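Putative O-methyltransferase (Klebsiella pneumoniae subsp. pneumoniae, PDB 3TFW) probably transfers a methyl group from S-adenosylmethionine to an oxygen atom of its substrate. Local coordinates at residues A[63-68]-A[86-91]; A[80-85]-A[115-120]; A[172-177]-A[214-219]. All blocks are in the same frame, centred on the assembly; numbering follows the deposited sequence.

Interaction 1 of 3, residues A[63-68]-A[86-91]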
loop_
_atom_site.group_PDB
_atom_site.type_symbol
_atom_site.label_atom_id
_atom_site.label_comp_id
_atom_site.label_asym_id
_atom_site.label_seq_id
_atom_site.Cartn_x
_atom_site.Cartn_y
_atom_site.Cartn_z
ATOM N N GLN A 63 11.081 8.842 -3.327
ATOM C CA GLN A 63 12.444 9.207 -3.730
ATOM C C GLN A 63 13.289 9.489 -2.478
ATOM O O GLN A 63 14.073 10.449 -2.436
ATOM C CB GLN A 63 12.441 10.430 -4.665
ATOM C CG GLN A 63 11.774 10.182 -6.020
ATOM C CD GLN A 63 11.752 11.426 -6.903
ATOM O OE1 GLN A 63 11.398 12.524 -6.458
ATOM N NE2 GLN A 63 12.115 11.254 -8.167
ATOM N N ALA A 64 13.122 8.644 -1.461
ATOM C CA ALA A 64 13.750 8.881 -0.163
ATOM C C ALA A 64 15.270 8.923 -0.255
ATOM O O ALA A 64 15.889 8.120 -0.969
ATOM C CB ALA A 64 13.304 7.819 0.855
ATOM N N LYS A 65 15.855 9.883 0.449
ATOM C CA LYS A 65 17.294 9.934 0.688
ATOM C C LYS A 65 17.569 9.769 2.177
ATOM O O LYS A 65 18.705 9.497 2.571
ATOM C CB LYS A 65 17.902 11.268 0.206
ATOM C CG LYS A 65 17.874 11.474 -1.300
ATOM C CD LYS A 65 18.948 12.471 -1.733
ATOM C CE LYS A 65 19.022 12.577 -3.252
ATOM N NZ LYS A 65 19.955 13.676 -3.664
ATOM N N ARG A 66 16.530 9.952 2.998
ATOM C CA ARG A 66 16.639 9.848 4.449
ATOM C C ARG A 66 15.492 9.000 4.970
ATOM O O ARG A 66 14.333 9.324 4.762
ATOM C CB ARG A 66 16.624 11.229 5.118
ATOM C CG ARG A 66 17.863 12.071 4.791
ATOM C CD ARG A 66 17.786 13.505 5.269
ATOM N NE ARG A 66 19.061 14.162 4.980
ATOM C CZ ARG A 66 20.128 14.127 5.782
ATOM N NH1 ARG A 66 20.067 13.509 6.952
ATOM N NH2 ARG A 66 21.253 14.739 5.422
ATOM N N ILE A 67 15.834 7.896 5.617
ATOM C CA ILE A 67 14.833 6.981 6.169
ATOM C C ILE A 67 15.091 6.791 7.661
ATOM O O ILE A 67 16.245 6.669 8.087
ATOM C CB ILE A 67 14.850 5.605 5.443
ATOM C CG1 ILE A 67 14.574 5.793 3.941
ATOM C CG2 ILE A 67 13.806 4.641 6.074
ATOM C CD1 ILE A 67 14.774 4.520 3.086
ATOM N N LEU A 68 14.010 6.766 8.446
ATOM C CA LEU A 68 14.081 6.382 9.854
ATOM C C LEU A 68 13.296 5.090 10.084
ATOM O O LEU A 68 12.136 4.982 9.691
ATOM C CB LEU A 68 13.533 7.500 10.755
ATOM C CG LEU A 68 13.315 7.203 12.255
ATOM C CD1 LEU A 68 14.622 6.847 12.976
ATOM C CD2 LEU A 68 12.649 8.398 12.964
ATOM N N PRO A 86 19.670 6.051 -2.838
ATOM C CA PRO A 86 20.775 6.520 -3.687
ATOM C C PRO A 86 22.118 6.392 -2.961
ATOM O O PRO A 86 22.147 6.102 -1.758
ATOM C CB PRO A 86 20.431 7.996 -3.919
ATOM C CG PRO A 86 19.594 8.385 -2.752
ATOM C CD PRO A 86 18.778 7.154 -2.444
ATOM N N ALA A 87 23.214 6.626 -3.683
ATOM C CA ALA A 87 24.564 6.538 -3.119
ATOM C C ALA A 87 24.797 7.459 -1.909
ATOM O O ALA A 87 25.588 7.131 -1.026
ATOM C CB ALA A 87 25.611 6.804 -4.207
ATOM N N ASP A 88 24.105 8.596 -1.864
ATOM C CA ASP A 88 24.231 9.542 -0.742
ATOM C C ASP A 88 23.106 9.392 0.298
ATOM O O ASP A 88 22.975 10.217 1.212
ATOM C CB ASP A 88 24.269 10.980 -1.264
ATOM C CG ASP A 88 23.019 11.359 -2.041
ATOM O OD1 ASP A 88 22.345 10.457 -2.581
ATOM O OD2 ASP A 88 22.705 12.567 -2.105
ATOM N N GLY A 89 22.312 8.336 0.152
ATOM C CA GLY A 89 21.168 8.087 1.035
ATOM C C GLY A 89 21.581 7.532 2.381
ATOM O O GLY A 89 22.645 6.903 2.518
ATOM N N GLN A 90 20.728 7.754 3.381
ATOM C CA GLN A 90 20.983 7.261 4.728
ATOM C C GLN A 90 19.728 6.682 5.333
ATOM O O GLN A 90 18.649 7.249 5.177
ATOM C CB GLN A 90 21.453 8.381 5.637
ATOM C CG GLN A 90 22.791 8.953 5.263
ATOM C CD GLN A 90 23.099 10.210 6.024
ATOM O OE1 GLN A 90 22.610 11.293 5.690
ATOM N NE2 GLN A 90 23.928 10.085 7.042
ATOM N N LEU A 91 19.896 5.577 6.047
ATOM C CA LEU A 91 18.815 4.984 6.813
ATOM C C LEU A 91 19.283 4.843 8.256
ATOM O O LEU A 91 20.285 4.167 8.548
ATOM C CB LEU A 91 18.402 3.622 6.235
ATOM C CG LEU A 91 17.092 3.021 6.772
ATOM C CD1 LEU A 91 16.586 1.949 5.811
ATOM C CD2 LEU A 91 17.258 2.443 8.182
#

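Interaction 2 of 3, residues A[80-85]-A[115-120]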
loop_
_atom_site.group_PDB
_atom_site.type_symbol
_atom_site.label_atom_id
_atom_site.label_comp_id
_atom_site.label_asym_id
_atom_site.label_seq_id
_atom_site.Cartn_x
_atom_site.Cartn_y
_atom_site.Cartn_z
ATOM N N TRP A 80 15.558 -4.354 2.757
ATOM C CA TRP A 80 14.597 -4.074 1.683
ATOM C C TRP A 80 14.567 -2.581 1.370
ATOM O O TRP A 80 14.594 -2.164 0.201
ATOM C CB TRP A 80 13.201 -4.538 2.092
ATOM C CG TRP A 80 12.875 -5.943 1.718
ATOM C CD1 TRP A 80 12.739 -7.010 2.559
ATOM C CD2 TRP A 80 12.603 -6.431 0.401
ATOM N NE1 TRP A 80 12.409 -8.140 1.843
ATOM C CE2 TRP A 80 12.318 -7.812 0.517
ATOM C CE3 TRP A 80 12.579 -5.837 -0.866
ATOM C CZ2 TRP A 80 11.997 -8.609 -0.586
ATOM C CZ3 TRP A 80 12.266 -6.639 -1.974
ATOM C CH2 TRP A 80 11.987 -8.007 -1.819
HETATM N N MSE A 81 14.522 -1.773 2.427
HETATM C CA MSE A 81 14.476 -0.336 2.244
HETATM C C MSE A 81 15.807 0.233 1.797
HETATM O O MSE A 81 15.847 0.996 0.825
HETATM C CB MSE A 81 13.941 0.370 3.498
HETATM C CG MSE A 81 12.457 0.080 3.704
HETATM SE SE MSE A 81 11.766 1.075 5.221
HETATM C CE MSE A 81 12.572 -0.012 6.648
ATOM N N ALA A 82 16.893 -0.166 2.466
ATOM C CA ALA A 82 18.213 0.433 2.222
ATOM C C ALA A 82 18.738 0.215 0.805
ATOM O O ALA A 82 19.401 1.094 0.242
ATOM C CB ALA A 82 19.231 -0.054 3.263
ATOM N N ARG A 83 18.421 -0.933 0.209
ATOM C CA ARG A 83 18.837 -1.205 -1.186
ATOM C C ARG A 83 18.323 -0.179 -2.190
ATOM O O ARG A 83 18.928 0.019 -3.249
ATOM C CB ARG A 83 18.377 -2.588 -1.624
ATOM C CG ARG A 83 19.243 -3.696 -1.118
ATOM C CD ARG A 83 18.488 -4.988 -1.217
ATOM N NE ARG A 83 19.353 -6.131 -0.970
ATOM C CZ ARG A 83 19.024 -7.380 -1.270
ATOM N NH1 ARG A 83 17.852 -7.639 -1.844
ATOM N NH2 ARG A 83 19.871 -8.368 -1.007
ATOM N N GLU A 84 17.220 0.486 -1.849
ATOM C CA GLU A 84 16.591 1.437 -2.755
ATOM C C GLU A 84 17.100 2.863 -2.594
ATOM O O GLU A 84 16.713 3.738 -3.352
ATOM C CB GLU A 84 15.061 1.391 -2.617
ATOM C CG GLU A 84 14.459 0.012 -2.840
ATOM C CD GLU A 84 14.759 -0.555 -4.217
ATOM O OE1 GLU A 84 14.927 0.223 -5.173
ATOM O OE2 GLU A 84 14.815 -1.790 -4.340
ATOM N N LEU A 85 17.963 3.093 -1.608
ATOM C CA LEU A 85 18.547 4.411 -1.393
ATOM C C LEU A 85 19.579 4.759 -2.471
ATOM O O LEU A 85 20.286 3.875 -2.960
ATOM C CB LEU A 85 19.193 4.501 0.002
ATOM C CG LEU A 85 18.285 4.538 1.239
ATOM C CD1 LEU A 85 19.134 4.342 2.503
ATOM C CD2 LEU A 85 17.542 5.872 1.332
ATOM N N GLN A 115 27.166 0.799 4.699
ATOM C CA GLN A 115 27.625 2.178 4.516
ATOM C C GLN A 115 26.455 3.175 4.521
ATOM O O GLN A 115 26.600 4.298 5.001
ATOM C CB GLN A 115 28.482 2.324 3.243
ATOM C CG GLN A 115 29.030 3.738 3.010
ATOM C CD GLN A 115 30.082 3.826 1.903
ATOM O OE1 GLN A 115 29.970 3.172 0.854
ATOM N NE2 GLN A 115 31.102 4.655 2.128
ATOM N N ARG A 116 25.301 2.751 4.011
ATOM C CA ARG A 116 24.095 3.593 3.956
ATOM C C ARG A 116 23.314 3.598 5.278
ATOM O O ARG A 116 22.618 4.572 5.610
ATOM C CB ARG A 116 23.185 3.116 2.828
ATOM C CG ARG A 116 23.562 3.693 1.474
ATOM C CD ARG A 116 22.828 2.993 0.371
ATOM N NE ARG A 116 23.503 1.756 -0.004
ATOM C CZ ARG A 116 23.018 0.866 -0.860
ATOM N NH1 ARG A 116 21.838 1.067 -1.440
ATOM N NH2 ARG A 116 23.723 -0.223 -1.140
ATOM N N VAL A 117 23.436 2.505 6.020
ATOM C CA VAL A 117 22.675 2.321 7.251
ATOM C C VAL A 117 23.488 2.680 8.476
ATOM O O VAL A 117 24.648 2.272 8.608
ATOM C CB VAL A 117 22.130 0.884 7.396
ATOM C CG1 VAL A 117 21.369 0.732 8.710
ATOM C CG2 VAL A 117 21.234 0.529 6.201
ATOM N N THR A 118 22.863 3.449 9.365
ATOM C CA THR A 118 23.415 3.707 10.681
ATOM C C THR A 118 22.521 3.030 11.721
ATOM O O THR A 118 21.318 3.317 11.814
ATOM C CB THR A 118 23.553 5.225 10.963
ATOM O OG1 THR A 118 24.455 5.811 10.010
ATOM C CG2 THR A 118 24.102 5.471 12.371
ATOM N N LEU A 119 23.117 2.104 12.468
ATOM C CA LEU A 119 22.403 1.355 13.490
ATOM C C LEU A 119 22.759 1.923 14.859
ATOM O O LEU A 119 23.919 1.874 15.282
ATOM C CB LEU A 119 22.744 -0.143 13.387
ATOM C CG LEU A 119 22.273 -1.132 14.467
ATOM C CD1 LEU A 119 20.820 -0.932 14.822
ATOM C CD2 LEU A 119 22.505 -2.568 14.023
ATOM N N ARG A 120 21.758 2.474 15.536
ATOM C CA ARG A 120 21.940 3.024 16.879
ATOM C C ARG A 120 21.261 2.138 17.907
ATOM O O ARG A 120 20.033 2.063 17.971
ATOM C CB ARG A 120 21.421 4.464 16.969
ATOM C CG ARG A 120 22.367 5.485 16.338
ATOM C CD ARG A 120 22.125 6.915 16.837
ATOM N NE ARG A 120 22.844 7.859 15.980
ATOM C CZ ARG A 120 22.910 9.175 16.158
ATOM N NH1 ARG A 120 22.301 9.758 17.180
ATOM N NH2 ARG A 120 23.606 9.915 15.305
HETATM O O HOH W 1 21.487 -1.341 -3.612
#

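Interaction 3 of 3, residues A[172-177]-A[214-219]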
loop_
_atom_site.group_PDB
_atom_site.type_symbol
_atom_site.label_atom_id
_atom_site.label_comp_id
_atom_site.label_asym_id
_atom_site.label_seq_id
_atom_site.Cartn_x
_atom_site.Cartn_y
_atom_site.Cartn_z
ATOM N N VAL A 172 -3.166 -4.290 14.182
ATOM C CA VAL A 172 -4.449 -4.988 14.340
ATOM C C VAL A 172 -4.544 -5.792 15.650
ATOM O O VAL A 172 -5.621 -5.890 16.243
ATOM C CB VAL A 172 -4.753 -5.834 13.088
ATOM C CG1 VAL A 172 -5.884 -6.847 13.325
ATOM C CG2 VAL A 172 -5.085 -4.906 11.922
ATOM N N ARG A 173 -3.416 -6.345 16.099
ATOM C CA ARG A 173 -3.324 -7.069 17.388
ATOM C C ARG A 173 -4.336 -8.217 17.487
ATOM O O ARG A 173 -4.992 -8.381 18.521
ATOM C CB ARG A 173 -3.504 -6.116 18.588
ATOM C CG ARG A 173 -2.827 -4.732 18.467
ATOM C CD ARG A 173 -1.351 -4.830 18.109
ATOM N NE ARG A 173 -0.603 -5.684 19.034
ATOM C CZ ARG A 173 0.679 -6.022 18.886
ATOM N NH1 ARG A 173 1.384 -5.581 17.850
ATOM N NH2 ARG A 173 1.259 -6.805 19.784
ATOM N N ASP A 174 -4.457 -8.986 16.409
ATOM C CA ASP A 174 -5.421 -10.099 16.311
ATOM C C ASP A 174 -6.874 -9.680 16.621
ATOM O O ASP A 174 -7.671 -10.450 17.185
ATOM C CB ASP A 174 -4.963 -11.285 17.182
ATOM C CG ASP A 174 -5.650 -12.585 16.807
ATOM O OD1 ASP A 174 -5.621 -12.955 15.612
ATOM O OD2 ASP A 174 -6.218 -13.234 17.714
ATOM N N GLY A 175 -7.218 -8.449 16.250
ATOM C CA GLY A 175 -8.560 -7.931 16.473
ATOM C C GLY A 175 -8.739 -7.114 17.733
ATOM O O GLY A 175 -9.717 -6.385 17.850
ATOM N N GLU A 176 -7.795 -7.220 18.673
ATOM C CA GLU A 176 -7.902 -6.537 19.964
ATOM C C GLU A 176 -7.814 -5.013 19.903
ATOM O O GLU A 176 -8.203 -4.326 20.854
ATOM C CB GLU A 176 -6.893 -7.104 20.983
ATOM C CG GLU A 176 -7.325 -8.435 21.600
ATOM C CD GLU A 176 -8.694 -8.345 22.263
ATOM O OE1 GLU A 176 -8.816 -7.691 23.327
ATOM O OE2 GLU A 176 -9.652 -8.917 21.699
ATOM N N VAL A 177 -7.332 -4.482 18.782
ATOM C CA VAL A 177 -7.302 -3.029 18.581
ATOM C C VAL A 177 -8.676 -2.367 18.789
ATOM O O VAL A 177 -8.747 -1.190 19.139
ATOM C CB VAL A 177 -6.704 -2.653 17.195
ATOM C CG1 VAL A 177 -7.681 -2.992 16.056
ATOM C CG2 VAL A 177 -6.302 -1.186 17.159
ATOM N N LYS A 214 1.941 -14.513 7.152
ATOM C CA LYS A 214 2.158 -13.987 8.493
ATOM C C LYS A 214 0.861 -13.807 9.262
ATOM O O LYS A 214 0.854 -13.234 10.348
ATOM C CB LYS A 214 2.948 -12.670 8.445
ATOM C CG LYS A 214 4.305 -12.781 7.742
ATOM C CD LYS A 214 5.264 -13.728 8.484
ATOM C CE LYS A 214 5.650 -13.184 9.873
ATOM N NZ LYS A 214 6.291 -14.205 10.777
ATOM N N GLY A 215 -0.232 -14.318 8.705
ATOM C CA GLY A 215 -1.512 -14.292 9.383
ATOM C C GLY A 215 -2.247 -12.979 9.196
ATOM O O GLY A 215 -1.922 -12.209 8.299
ATOM N N TRP A 216 -3.229 -12.731 10.052
ATOM C CA TRP A 216 -4.053 -11.527 9.978
ATOM C C TRP A 216 -3.431 -10.357 10.741
ATOM O O TRP A 216 -3.207 -10.438 11.950
ATOM C CB TRP A 216 -5.444 -11.832 10.501
ATOM C CG TRP A 216 -6.372 -10.658 10.615
ATOM C CD1 TRP A 216 -6.538 -9.631 9.715
ATOM C CD2 TRP A 216 -7.297 -10.418 11.675
ATOM N NE1 TRP A 216 -7.498 -8.760 10.177
ATOM C CE2 TRP A 216 -7.983 -9.224 11.371
ATOM C CE3 TRP A 216 -7.616 -11.101 12.859
ATOM C CZ2 TRP A 216 -8.967 -8.691 12.211
ATOM C CZ3 TRP A 216 -8.582 -10.569 13.698
ATOM C CH2 TRP A 216 -9.257 -9.375 13.362
ATOM N N ASP A 217 -3.162 -9.268 10.025
ATOM C CA ASP A 217 -2.617 -8.073 10.662
ATOM C C ASP A 217 -2.970 -6.841 9.838
ATOM O O ASP A 217 -3.942 -6.840 9.057
ATOM C CB ASP A 217 -1.093 -8.206 10.854
ATOM C CG ASP A 217 -0.576 -7.467 12.103
ATOM O OD1 ASP A 217 -1.222 -6.514 12.583
ATOM O OD2 ASP A 217 0.511 -7.836 12.606
ATOM N N GLY A 218 -2.218 -5.767 10.035
ATOM C CA GLY A 218 -2.508 -4.545 9.299
ATOM C C GLY A 218 -1.507 -3.452 9.591
ATOM O O GLY A 218 -0.700 -3.568 10.520
ATOM N N PHE A 219 -1.585 -2.384 8.801
ATOM C CA PHE A 219 -0.644 -1.279 8.914
ATOM C C PHE A 219 -1.317 0.068 8.629
ATOM O O PHE A 219 -2.328 0.132 7.933
ATOM C CB PHE A 219 0.562 -1.501 7.989
ATOM C CG PHE A 219 0.248 -1.397 6.510
ATOM C CD1 PHE A 219 0.422 -0.192 5.826
ATOM C CD2 PHE A 219 -0.187 -2.510 5.791
ATOM C CE1 PHE A 219 0.137 -0.092 4.457
ATOM C CE2 PHE A 219 -0.472 -2.419 4.418
ATOM C CZ PHE A 219 -0.312 -1.223 3.753
HETATM O O HOH W 2 -0.780 -6.824 15.435
HETATM O O HOH W 3 -3.506 -12.242 14.059
#

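Interaction 1 of 3, residues A[63-68]-A[86-91]
Lys65 O accepts the N-H of Gln90 in the shortest hydrogen bond between residues 63-68 and 86-91, 2.8 Å from Gln90 N. The CA of Gly89 converges on the same oxygen in a CA-H...O contact. One step on, Ile67 N gives its hydrogen to Gln90 O at 2.9 Å, and Arg66 CA is the second donor there. Arg66 thus pairs with Gln90 and Ile67 with Leu91 in parallel register, the start of two adjacent strands. On one face of the sheet the Arg66 and Gln90 side chains run side by side, pointing the same way. Gln90 OE1 lies over a face of the guanidinium, 3.6 Å from Arg66 NH1, with the amide turned 69° from the guanidinium plane. On the other face Ile67 keeps CG1 beside its backbone N (chi1 -59°) and CG2 anti to it, which lets CB and CG2 together meet Leu91 CG, each at 3.7 Å. Before the strands pair, Lys65 CG rests on Pro86 CG (3.8 Å), and the extended remainder of the lysine carries Lys65 NZ to Asp88 OD2 in a long, weak salt bridge of 3.4 Å. The Pro86-Gly89 type I turn leads into the second strand. Residues 66-70, 76-82 and 90-95 form a beta-alpha-beta unit of the Rossmann-like methyltransferase fold: Val59 of helix 49-62 touches Ile67, Thr78 and Met81 (selenomethionine) of helix 76-82 touch Leu91, and strand 139-142 flanks strand 66-70 on the side away from 90-95.

Interaction 2 of 3, residues A[80-85]-A[115-120]
Arg116 reaches from the start of its strand to the end of helix 76-82, its side chain directed at the Ala82-Leu85 turn. Beyond CB, Arg116 CG packs on Gly89 O, 3.5 Å away. Arg116 CD lies 4.0 Å from Leu85 CB and a similar distance from Ala82 O. The chain bends at chi3, about CG-CD (-83°), which carries the guanidinium in among the carbonyl oxygens of the turn. NE and CZ pass near Ala82 O, and Arg116 NH1 comes to 3.0 Å from Ala82 O, at an angle too poor for a hydrogen bond; that oxygen already accepts Leu85 N within the type I turn. Leu85 O lies 3.6 Å from Arg116 NH1. At the guanidinium edge, in its plane, sits a water that accepts from Arg116 NH1 at 3.3 Å and donates to Arg83 O at 2.9 Å. In this Rossmann-like alpha/beta fold, strand 117-121 forms one margin of the chain's sheet, next to strand 90-95, and helix 76-82 packs against Leu91 of that neighbour through Met81. Beside the arginine, Val117 CG2 meets Ala82 CB at 3.6 Å; Ala82 also touches Val113. Arg83 CB points away from residues 115-120; its NH1 makes a salt bridge with Asp27.

Interaction 3 of 3, residues A[172-177]-A[214-219]
Val172 CG1 sits over one face of the Trp216 indole, 4.0 Å from the centroid of the six-membered ring, a CH-pi contact. The methyl is offset toward the rim, where Trp216 CE2 is its nearest ring atom. Trp216 CG, anti to the backbone N (chi1 174°), lays the indole against the 172-175 turn, and Val172 likewise has CG1 anti to its own N. The other methyl, Val172 CG2, presses on Gly218 N, 3.5 Å away, where a glycine leaves it room. Trp216 CH2 lies 3.5 Å from Gly175 CA, within a turn whose backbone favours glycine. The Asp174 carboxylate is turned 65° from the indole plane, its OD1 3.9 Å from Trp216 CE3. The contact joins the loop after strand 165-169 to the beginning of strand 217-224, antiparallel to 165-169 in the methyltransferase sheet. Asp217 departs from the usual staggered positions (chi1 -148°), setting OD1 toward Val172 N. Asp217 OD1 accepts weak bonds from Val172 N (3.4 Å) and Gly218 N, and a water donates to it at 2.9 Å while accepting from Arg173 N. Asp217 OD2 accepts from Asn170 ND2, which should help fix the carboxylate's rotation. A second water donates to both Asp174 OD1 (2.7 Å) and Trp216 O. Trp216 NE1 bonds to Gln209 OE1, and the indole meets Trp12 of the second subunit edge-to-face; Val15 of that subunit packs on Val172 and Trp216.

How the interactions relate
From the N terminus, the chain leaves helix 49-62, enters strand 66-70, runs through helix 76-82 and enters the parallel strand 90-95, where interaction 1 closes the first loop. Interaction 2 opens at 80-85, before that loop has closed, and closes only at 115-120, so the two cross. They also touch: Leu91 exchanges probable backbone hydrogen bonds with Arg116 and Thr118, and Ile67 packs on Leu85. Together they tie three neighbouring strands and a helix at one side of the sheet. Interaction 3 follows in series, its centre about 29 Å from that of interaction 1, joining a loop to strand 217-224 near the second subunit, on the opposite side of the chain's centre.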